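PDB 2V84: Spermidine/putrescine ABC transporter, periplasmic binding protein from Treponema pallidum, which probably binds polyamines such as spermidine and putrescine in the periplasm, as the receptor component of an ABC transporter. Local coordinates for residues 55-60 and 75-80; 159-164 and 222-227; 288-293 and 305-310. One frame throughout, in Å; residues are numbered along the deposited sequence. Where two conformers were deposited one is given.

Contact 1 (55-60 and 75-80)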
loop_
_atom_site.group_PDB
_atom_site.type_symbol
_atom_site.label_atom_id
_atom_site.label_comp_id
_atom_site.label_asym_id
_atom_site.label_seq_id
_atom_site.Cartn_x
_atom_site.Cartn_y
_atom_site.Cartn_z
ATOM N N ASP A 55 -9.800 1.969 15.592
ATOM C CA ASP A 55 -9.130 3.265 15.558
ATOM C C ASP A 55 -8.310 3.358 14.273
ATOM O O ASP A 55 -7.511 2.461 13.977
ATOM C CB ASP A 55 -8.232 3.444 16.781
ATOM C CG ASP A 55 -9.015 3.479 18.101
ATOM O OD1 ASP A 55 -10.176 3.949 18.128
ATOM O OD2 ASP A 55 -8.450 3.047 19.122
ATOM N N ASP A 56 -8.510 4.426 13.506
ATOM C CA ASP A 56 -7.783 4.582 12.243
ATOM C C ASP A 56 -6.505 5.408 12.385
ATOM O O ASP A 56 -6.317 6.117 13.365
ATOM C CB ASP A 56 -8.689 5.107 11.108
ATOM C CG ASP A 56 -9.343 6.436 11.429
ATOM O OD1 ASP A 56 -10.188 6.496 12.352
ATOM O OD2 ASP A 56 -9.046 7.426 10.717
ATOM N N TYR A 57 -5.615 5.277 11.407
ATOM C CA TYR A 57 -4.408 6.087 11.345
ATOM C C TYR A 57 -4.136 6.456 9.909
ATOM O O TYR A 57 -4.571 5.753 8.987
ATOM C CB TYR A 57 -3.195 5.397 11.995
ATOM C CG TYR A 57 -2.852 3.986 11.502
ATOM C CD1 TYR A 57 -2.147 3.767 10.302
ATOM C CD2 TYR A 57 -3.206 2.880 12.261
ATOM C CE1 TYR A 57 -1.819 2.436 9.880
ATOM C CE2 TYR A 57 -2.879 1.567 11.851
ATOM C CZ TYR A 57 -2.193 1.360 10.670
ATOM O OH TYR A 57 -1.893 0.057 10.301
ATOM N N ALA A 58 -3.432 7.565 9.723
ATOM C CA ALA A 58 -3.206 8.115 8.390
ATOM C C ALA A 58 -1.829 7.782 7.803
ATOM O O ALA A 58 -1.541 8.144 6.653
ATOM C CB ALA A 58 -3.456 9.626 8.399
ATOM N N SER A 59 -0.993 7.090 8.582
ATOM C CA SER A 59 0.335 6.654 8.138
ATOM C C SER A 59 0.903 5.580 9.060
ATOM O O SER A 59 0.542 5.511 10.240
ATOM C CB SER A 59 1.307 7.834 8.066
ATOM O OG SER A 59 1.970 8.022 9.295
ATOM N N ASN A 60 1.824 4.772 8.544
ATOM C CA ASN A 60 2.538 3.813 9.400
ATOM C C ASN A 60 3.464 4.450 10.423
ATOM O O ASN A 60 3.798 3.834 11.416
ATOM C CB ASN A 60 3.279 2.767 8.572
ATOM C CG ASN A 60 2.361 1.662 8.096
ATOM O OD1 ASN A 60 1.417 1.291 8.784
ATOM N ND2 ASN A 60 2.623 1.143 6.920
ATOM N N ASP A 75 -5.188 -5.170 19.585
ATOM C CA ASP A 75 -5.078 -6.600 19.346
ATOM C C ASP A 75 -4.587 -6.879 17.946
ATOM O O ASP A 75 -3.945 -7.885 17.723
ATOM C CB ASP A 75 -6.419 -7.279 19.579
ATOM C CG ASP A 75 -6.902 -7.103 20.999
ATOM O OD1 ASP A 75 -6.103 -7.388 21.910
ATOM O OD2 ASP A 75 -8.056 -6.674 21.201
ATOM N N LEU A 76 -4.894 -5.981 17.012
ATOM C CA LEU A 76 -4.460 -6.131 15.613
ATOM C C LEU A 76 -3.995 -4.783 15.110
ATOM O O LEU A 76 -4.552 -3.758 15.493
ATOM C CB LEU A 76 -5.604 -6.627 14.730
ATOM C CG LEU A 76 -5.867 -8.126 14.760
ATOM C CD1 LEU A 76 -7.102 -8.441 13.937
ATOM C CD2 LEU A 76 -4.626 -8.936 14.276
ATOM N N VAL A 77 -2.970 -4.797 14.262
ATOM C CA VAL A 77 -2.492 -3.595 13.570
ATOM C C VAL A 77 -2.137 -4.047 12.158
ATOM O O VAL A 77 -2.007 -5.235 11.926
ATOM C CB VAL A 77 -1.263 -2.978 14.302
ATOM C CG1 VAL A 77 -0.045 -3.937 14.222
ATOM C CG2 VAL A 77 -0.927 -1.633 13.743
ATOM N N VAL A 78 -2.033 -3.122 11.203
ATOM C CA VAL A 78 -1.822 -3.519 9.804
ATOM C C VAL A 78 -0.641 -2.735 9.158
ATOM O O VAL A 78 -0.862 -1.779 8.401
ATOM C CB VAL A 78 -3.150 -3.379 8.993
ATOM C CG1 VAL A 78 -2.968 -3.776 7.513
ATOM C CG2 VAL A 78 -4.291 -4.201 9.636
ATOM N N PRO A 79 0.616 -3.128 9.471
ATOM C CA PRO A 79 1.796 -2.466 8.917
ATOM C C PRO A 79 2.185 -2.960 7.540
ATOM O O PRO A 79 1.742 -4.039 7.121
ATOM C CB PRO A 79 2.899 -2.797 9.954
ATOM C CG PRO A 79 2.208 -3.473 11.057
ATOM C CD PRO A 79 1.023 -4.130 10.458
ATOM N N SER A 80 2.991 -2.160 6.832
ATOM C CA SER A 80 3.507 -2.514 5.509
ATOM C C SER A 80 4.769 -3.328 5.723
ATOM O O SER A 80 5.258 -3.410 6.843
ATOM C CB SER A 80 3.834 -1.251 4.713
ATOM O OG SER A 80 4.644 -0.370 5.482
#
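Tyr57 and Asn60 meet residues 77-80 beside the predicted polyamine site, where strands 51-57 and 76-77, the outer members of a three-stranded parallel sheet, run out into loops. Strand 26-32 lies between them and takes the backbone bonds: Tyr57 pairs with Asn31 and Leu76 with Tyr30. The two segments therefore meet through side chains, and even their closest alpha carbons, Asn60 CA and Pro79 CA, are 6.3 Å apart.

Tyr57 makes the one hydrogen bond assigned across the segments. Its CG sits between the backbone N and the carbonyl carbon (chi1 54°), which turns the ring towards residues 77 and 78. The phenol reaches the backbone at Val78, and OH gives a weak hydrogen bond to Val78 O at 2.8 Å; this acceptor lies at the ring edge, near the ring plane. Two valines pack near the hydroxyl end. Val77 CG2 approaches obliquely, 4.2 Å from Tyr57 CE2, and Val78 CB is 3.9 Å from Tyr57 OH. Outside the two segments, Tyr30 meets the Tyr57 ring edge-to-face and Met63 of helix 60-67 touches Tyr57, Val77 and Pro79.

Further along, the side chain of Asn60 points towards Ser80, with Asn60 CG 4.0 Å from Ser80 OG. Ser80 OG is hydrogen-bonded to Asp82. Both segments lead into helices, with Ser59 and Ser80 at the N-cap positions. Only 190 Å² is buried, consistent with contact through a few side chains. A bound MES, probably from the crystallisation liquor, lies about 3 Å from the Asn60 side chain, consistent with a pocket here. Loops and helix starts at the C-terminal ends of parallel strands are typical of the ligand cleft of periplasmic binding proteins.

Contact 2 (159-164 and 222-227)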
loop_
_atom_site.group_PDB
_atom_site.type_symbol
_atom_site.label_atom_id
_atom_site.label_comp_id
_atom_site.label_asym_id
_atom_site.label_seq_id
_atom_site.Cartn_x
_atom_site.Cartn_y
_atom_site.Cartn_z
ATOM N N ARG A 159 0.215 20.533 -13.945
ATOM C CA ARG A 159 -1.035 19.798 -14.068
ATOM C C ARG A 159 -0.808 18.355 -13.660
ATOM O O ARG A 159 -1.552 17.477 -14.046
ATOM C CB ARG A 159 -1.609 19.893 -15.496
ATOM C CG ARG A 159 -1.974 21.309 -15.916
ATOM C CD ARG A 159 -2.858 21.317 -17.168
ATOM N NE ARG A 159 -2.120 20.912 -18.357
ATOM C CZ ARG A 159 -2.676 20.402 -19.457
ATOM N NH1 ARG A 159 -3.989 20.208 -19.526
ATOM N NH2 ARG A 159 -1.902 20.067 -20.487
ATOM N N MET A 160 0.241 18.131 -12.868
ATOM C CA MET A 160 0.593 16.801 -12.374
ATOM C C MET A 160 0.915 16.848 -10.893
ATOM O O MET A 160 1.296 17.897 -10.366
ATOM C CB MET A 160 1.805 16.267 -13.149
ATOM C CG MET A 160 1.543 16.161 -14.663
ATOM S SD MET A 160 2.822 15.218 -15.531
ATOM C CE MET A 160 4.203 16.359 -15.441
ATOM N N SER A 161 0.744 15.711 -10.219
ATOM C CA SER A 161 1.243 15.527 -8.860
ATOM C C SER A 161 1.913 14.171 -8.719
ATOM O O SER A 161 1.644 13.228 -9.492
ATOM C CB SER A 161 0.106 15.662 -7.828
ATOM O OG SER A 161 -0.821 14.570 -7.896
ATOM N N MET A 162 2.829 14.085 -7.748
ATOM C CA MET A 162 3.342 12.825 -7.303
ATOM C C MET A 162 2.960 12.687 -5.847
ATOM O O MET A 162 2.552 13.670 -5.204
ATOM C CB MET A 162 4.868 12.708 -7.529
ATOM C CG MET A 162 5.239 12.626 -9.033
ATOM S SD MET A 162 6.968 12.208 -9.266
ATOM C CE MET A 162 6.891 10.449 -9.013
ATOM N N MET A 163 3.095 11.477 -5.311
ATOM C CA MET A 163 2.666 11.213 -3.939
ATOM C C MET A 163 3.610 11.809 -2.904
ATOM O O MET A 163 4.817 11.903 -3.146
ATOM C CB MET A 163 2.487 9.712 -3.708
ATOM C CG MET A 163 1.250 9.147 -4.384
ATOM S SD MET A 163 0.703 7.599 -3.627
ATOM C CE MET A 163 1.930 6.474 -4.242
ATOM N N ASP A 164 3.047 12.202 -1.754
ATOM C CA ASP A 164 3.792 12.804 -0.662
ATOM C C ASP A 164 4.277 11.630 0.195
ATOM O O ASP A 164 3.892 11.456 1.363
ATOM C CB ASP A 164 2.886 13.742 0.140
ATOM C CG ASP A 164 3.643 14.609 1.126
ATOM O OD1 ASP A 164 4.859 14.376 1.360
ATOM O OD2 ASP A 164 3.000 15.502 1.712
ATOM N N VAL A 222 -3.910 16.308 -14.577
ATOM C CA VAL A 222 -4.280 15.439 -15.704
ATOM C C VAL A 222 -3.472 14.142 -15.712
ATOM O O VAL A 222 -3.806 13.183 -16.415
ATOM C CB VAL A 222 -4.238 16.166 -17.092
ATOM C CG1 VAL A 222 -5.269 17.297 -17.151
ATOM C CG2 VAL A 222 -2.826 16.680 -17.419
ATOM N N VAL A 223 -2.420 14.117 -14.897
ATOM C CA VAL A 223 -1.643 12.915 -14.643
ATOM C C VAL A 223 -1.321 12.971 -13.159
ATOM O O VAL A 223 -0.858 13.987 -12.657
ATOM C CB VAL A 223 -0.313 12.887 -15.411
ATOM C CG1 VAL A 223 0.459 11.626 -15.046
ATOM C CG2 VAL A 223 -0.524 12.925 -16.913
ATOM N N ALA A 224 -1.576 11.881 -12.447
ATOM C CA ALA A 224 -1.213 11.861 -11.028
ATOM C C ALA A 224 -0.745 10.506 -10.575
ATOM O O ALA A 224 -1.231 9.487 -11.029
ATOM C CB ALA A 224 -2.387 12.345 -10.151
ATOM N N HIS A 225 0.218 10.519 -9.651
ATOM C CA HIS A 225 0.717 9.323 -8.983
ATOM C C HIS A 225 -0.232 8.978 -7.819
ATOM O O HIS A 225 -0.618 9.868 -7.052
ATOM C CB HIS A 225 2.099 9.697 -8.446
ATOM C CG HIS A 225 2.865 8.579 -7.818
ATOM N ND1 HIS A 225 3.872 8.824 -6.917
ATOM C CD2 HIS A 225 2.799 7.234 -7.957
ATOM C CE1 HIS A 225 4.408 7.679 -6.531
ATOM N NE2 HIS A 225 3.775 6.694 -7.146
ATOM N N GLY A 226 -0.632 7.712 -7.691
ATOM C CA GLY A 226 -1.517 7.354 -6.581
ATOM C C GLY A 226 -2.147 5.982 -6.668
ATOM O O GLY A 226 -1.749 5.170 -7.483
ATOM N N PHE A 227 -3.121 5.731 -5.799
ATOM C CA PHE A 227 -3.791 4.443 -5.774
ATOM C C PHE A 227 -5.042 4.430 -6.622
ATOM O O PHE A 227 -5.864 5.337 -6.582
ATOM C CB PHE A 227 -4.102 4.003 -4.347
ATOM C CG PHE A 227 -2.889 3.932 -3.467
ATOM C CD1 PHE A 227 -1.873 3.032 -3.726
ATOM C CD2 PHE A 227 -2.784 4.757 -2.358
ATOM C CE1 PHE A 227 -0.739 2.963 -2.899
ATOM C CE2 PHE A 227 -1.680 4.694 -1.528
ATOM C CZ PHE A 227 -0.653 3.808 -1.798
HETATM O O HOH W 1 -0.205 12.393 -6.571
#
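Met160 and Ser161 pair in parallel with Val223 and Ala224, the axes of strands 160-162 and 223-226 coming within 4.8 Å at an angle of 14°. Val222 N binds Arg159 O at 2.7 Å and His225 N binds Ser161 O at 3.1 Å, while the Ser161 N to Val223 O bond between them is weak at 3.4 Å.

On one face of the sheet Met160 and Val223 lie side by side, with Met160 CG 3.8 Å from Val223 CB. On the other, Ser161 OG donates a hydrogen bond to a water, which in turn donates to His225 O. At the start of the pair, Val222 CG2 sits over the guanidinium face of Arg159.

Beyond the Ser161-His225 bond, the next link is made by a side chain. His225 CG is anti to its backbone N (chi1 -175°), which carries the imidazole to Met163, whose N donates to His225 ND1 at 3.2 Å from 30° out of the ring plane. In the given conformer of Met163, one of two, CE lies over the His225 ring, 3.7 Å from its centroid. Accepting at ND1 implies that this nitrogen carries no proton, so a neutral His225 would probably hold its proton on NE2.

Contact 3 (288-293 and 305-310)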
loop_
_atom_site.group_PDB
_atom_site.type_symbol
_atom_site.label_atom_id
_atom_site.label_comp_id
_atom_site.label_asym_id
_atom_site.label_seq_id
_atom_site.Cartn_x
_atom_site.Cartn_y
_atom_site.Cartn_z
ATOM N N PHE A 288 -13.849 -7.727 0.608
ATOM C CA PHE A 288 -12.790 -6.753 0.845
ATOM C C PHE A 288 -12.229 -6.221 -0.478
ATOM O O PHE A 288 -12.131 -5.007 -0.672
ATOM C CB PHE A 288 -11.670 -7.361 1.699
ATOM C CG PHE A 288 -10.362 -6.599 1.624
ATOM C CD1 PHE A 288 -10.259 -5.291 2.105
ATOM C CD2 PHE A 288 -9.235 -7.191 1.066
ATOM C CE1 PHE A 288 -9.072 -4.593 2.023
ATOM C CE2 PHE A 288 -8.029 -6.489 0.982
ATOM C CZ PHE A 288 -7.951 -5.190 1.461
ATOM N N LEU A 289 -11.870 -7.124 -1.389
ATOM C CA LEU A 289 -11.266 -6.722 -2.657
ATOM C C LEU A 289 -12.212 -5.889 -3.501
ATOM O O LEU A 289 -11.809 -4.887 -4.097
ATOM C CB LEU A 289 -10.805 -7.946 -3.441
ATOM C CG LEU A 289 -9.753 -8.813 -2.757
ATOM C CD1 LEU A 289 -9.609 -10.119 -3.528
ATOM C CD2 LEU A 289 -8.393 -8.101 -2.599
ATOM N N ASP A 290 -13.475 -6.304 -3.519
ATOM C CA ASP A 290 -14.517 -5.661 -4.326
ATOM C C ASP A 290 -14.820 -4.253 -3.840
ATOM O O ASP A 290 -15.307 -3.417 -4.613
ATOM C CB ASP A 290 -15.803 -6.467 -4.240
ATOM C CG ASP A 290 -15.791 -7.705 -5.103
ATOM O OD1 ASP A 290 -14.849 -7.926 -5.883
ATOM O OD2 ASP A 290 -16.764 -8.473 -4.999
ATOM N N THR A 291 -14.588 -4.008 -2.550
ATOM C CA THR A 291 -14.810 -2.703 -1.948
ATOM C C THR A 291 -13.947 -1.658 -2.647
ATOM O O THR A 291 -14.386 -0.518 -2.802
ATOM C CB THR A 291 -14.539 -2.710 -0.422
ATOM O OG1 THR A 291 -15.529 -3.506 0.242
ATOM C CG2 THR A 291 -14.594 -1.296 0.169
ATOM N N PHE A 292 -12.753 -2.069 -3.096
ATOM C CA PHE A 292 -11.744 -1.158 -3.644
ATOM C C PHE A 292 -11.371 -1.401 -5.106
ATOM O O PHE A 292 -10.570 -0.651 -5.670
ATOM C CB PHE A 292 -10.472 -1.204 -2.800
ATOM C CG PHE A 292 -10.693 -0.887 -1.353
ATOM C CD1 PHE A 292 -10.896 0.426 -0.940
ATOM C CD2 PHE A 292 -10.693 -1.906 -0.398
ATOM C CE1 PHE A 292 -11.114 0.725 0.398
ATOM C CE2 PHE A 292 -10.886 -1.619 0.931
ATOM C CZ PHE A 292 -11.098 -0.305 1.334
ATOM N N GLY A 293 -11.921 -2.444 -5.720
ATOM C CA GLY A 293 -11.543 -2.797 -7.096
ATOM C C GLY A 293 -10.180 -3.457 -7.178
ATOM O O GLY A 293 -9.490 -3.334 -8.174
ATOM N N TYR A 305 -15.079 -15.469 -6.165
ATOM C CA TYR A 305 -16.145 -15.014 -5.288
ATOM C C TYR A 305 -16.395 -13.526 -5.493
ATOM O O TYR A 305 -17.314 -12.961 -4.907
ATOM C CB TYR A 305 -15.719 -15.244 -3.836
ATOM C CG TYR A 305 -15.705 -16.688 -3.372
ATOM C CD1 TYR A 305 -14.651 -17.538 -3.683
ATOM C CD2 TYR A 305 -16.740 -17.193 -2.587
ATOM C CE1 TYR A 305 -14.636 -18.858 -3.248
ATOM C CE2 TYR A 305 -16.736 -18.517 -2.145
ATOM C CZ TYR A 305 -15.686 -19.345 -2.475
ATOM O OH TYR A 305 -15.698 -20.652 -2.029
ATOM N N GLN A 306 -15.541 -12.886 -6.294
ATOM C CA GLN A 306 -15.610 -11.443 -6.505
ATOM C C GLN A 306 -16.738 -11.046 -7.466
ATOM O O GLN A 306 -17.031 -11.754 -8.432
ATOM C CB GLN A 306 -14.278 -10.912 -7.023
ATOM C CG GLN A 306 -13.183 -10.844 -5.966
ATOM C CD GLN A 306 -11.931 -10.156 -6.479
ATOM O OE1 GLN A 306 -10.950 -10.802 -6.804
ATOM N NE2 GLN A 306 -11.977 -8.840 -6.573
ATOM N N LYS A 307 -17.349 -9.902 -7.177
ATOM C CA LYS A 307 -18.374 -9.315 -8.027
ATOM C C LYS A 307 -17.813 -8.164 -8.869
ATOM O O LYS A 307 -18.438 -7.750 -9.840
ATOM C CB LYS A 307 -19.559 -8.810 -7.182
ATOM C CG LYS A 307 -20.170 -9.821 -6.202
ATOM C CD LYS A 307 -20.807 -11.001 -6.914
ATOM C CE LYS A 307 -21.639 -11.861 -5.961
ATOM N NZ LYS A 307 -20.773 -12.610 -4.998
ATOM N N LYS A 308 -16.644 -7.648 -8.496
ATOM C CA LYS A 308 -16.090 -6.477 -9.158
ATOM C C LYS A 308 -14.857 -6.804 -10.013
ATOM O O LYS A 308 -13.942 -7.509 -9.568
ATOM C CB LYS A 308 -15.784 -5.370 -8.132
ATOM C CG LYS A 308 -15.452 -4.017 -8.752
ATOM C CD LYS A 308 -15.444 -2.880 -7.737
ATOM C CE LYS A 308 -14.967 -1.588 -8.388
ATOM N NZ LYS A 308 -15.747 -1.239 -9.623
ATOM N N THR A 309 -14.859 -6.288 -11.242
ATOM C CA THR A 309 -13.689 -6.316 -12.129
ATOM C C THR A 309 -12.601 -5.394 -11.561
ATOM O O THR A 309 -12.845 -4.200 -11.357
ATOM C CB THR A 309 -14.071 -5.913 -13.579
ATOM O OG1 THR A 309 -15.118 -6.776 -14.046
ATOM C CG2 THR A 309 -12.873 -6.016 -14.521
ATOM N N PRO A 310 -11.401 -5.951 -11.274
ATOM C CA PRO A 310 -10.327 -5.162 -10.668
ATOM C C PRO A 310 -9.809 -4.021 -11.559
ATOM O O PRO A 310 -9.841 -4.124 -12.784
ATOM C CB PRO A 310 -9.213 -6.196 -10.427
ATOM C CG PRO A 310 -9.867 -7.526 -10.518
ATOM C CD PRO A 310 -10.997 -7.354 -11.483
HETATM O O HOH W 2 -17.852 -10.679 -3.538
#
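Asp290 holds the loop 305-310 with both carboxylate oxygens. Lys307 N donates to Asp290 OD2 at 2.7 Å, almost straight (173°) and on the syn side. Asp290 OD1 accepts twice: Gln306 NE2, 3.1 Å away, arrives nearly along the C-O axis, and Lys308 N, at 3.2 Å, from above the carboxylate plane, the two donors approaching from opposite faces. A water donates to both Asp290 OD2 and Tyr305 O. These several donors should fix the rotation of the carboxylate and favour its charged form. Gln306 NE2 is shared, since it also bonds Phe294 O.

The carboxylate projects from the last turn of helix 282-292, so the loop that follows this helix folds back along its C-terminal end. Gly293 leaves the helix with positive phi (75°), and its backbone bonds Tyr311, just past the loop segment.

Around this polar centre, aliphatic carbons pack on backbone and amide atoms. Lys308 CB sits by the carboxylate, and the extended chain continues past the helix end, putting Lys308 CD 3.2 Å from Asp290 O and Lys308 CE 3.9 Å from Gly293 CA. Leu289 CD1 touches Gln306 OE1 at 3.6 Å. At the far end, Pro310 CA makes a CA-H...O contact of 3.2 Å with Gly293 O.

Contacts 1 and 2 are buried, while contact 3 is partly buried and lies away from the predicted spermidine site. No two share a helix or strand; their centres stand 22 to 24 Å apart, and nearest atoms about 8 Å. Contact 2 joins neighbouring strands of the mixed sheet and relies on backbone bonds. Contact 1 spans the outer strands of a separate parallel sheet, with a strand between, and is bridged by the side chains of Tyr57 and Asn60. Contact 3 involves no strand: one carboxylate on a helix collects amides from a loop. Contacts 1 and 2 both approach bound MES, through Asn60 and Phe227, consistent with both sheets facing the ligand pocket.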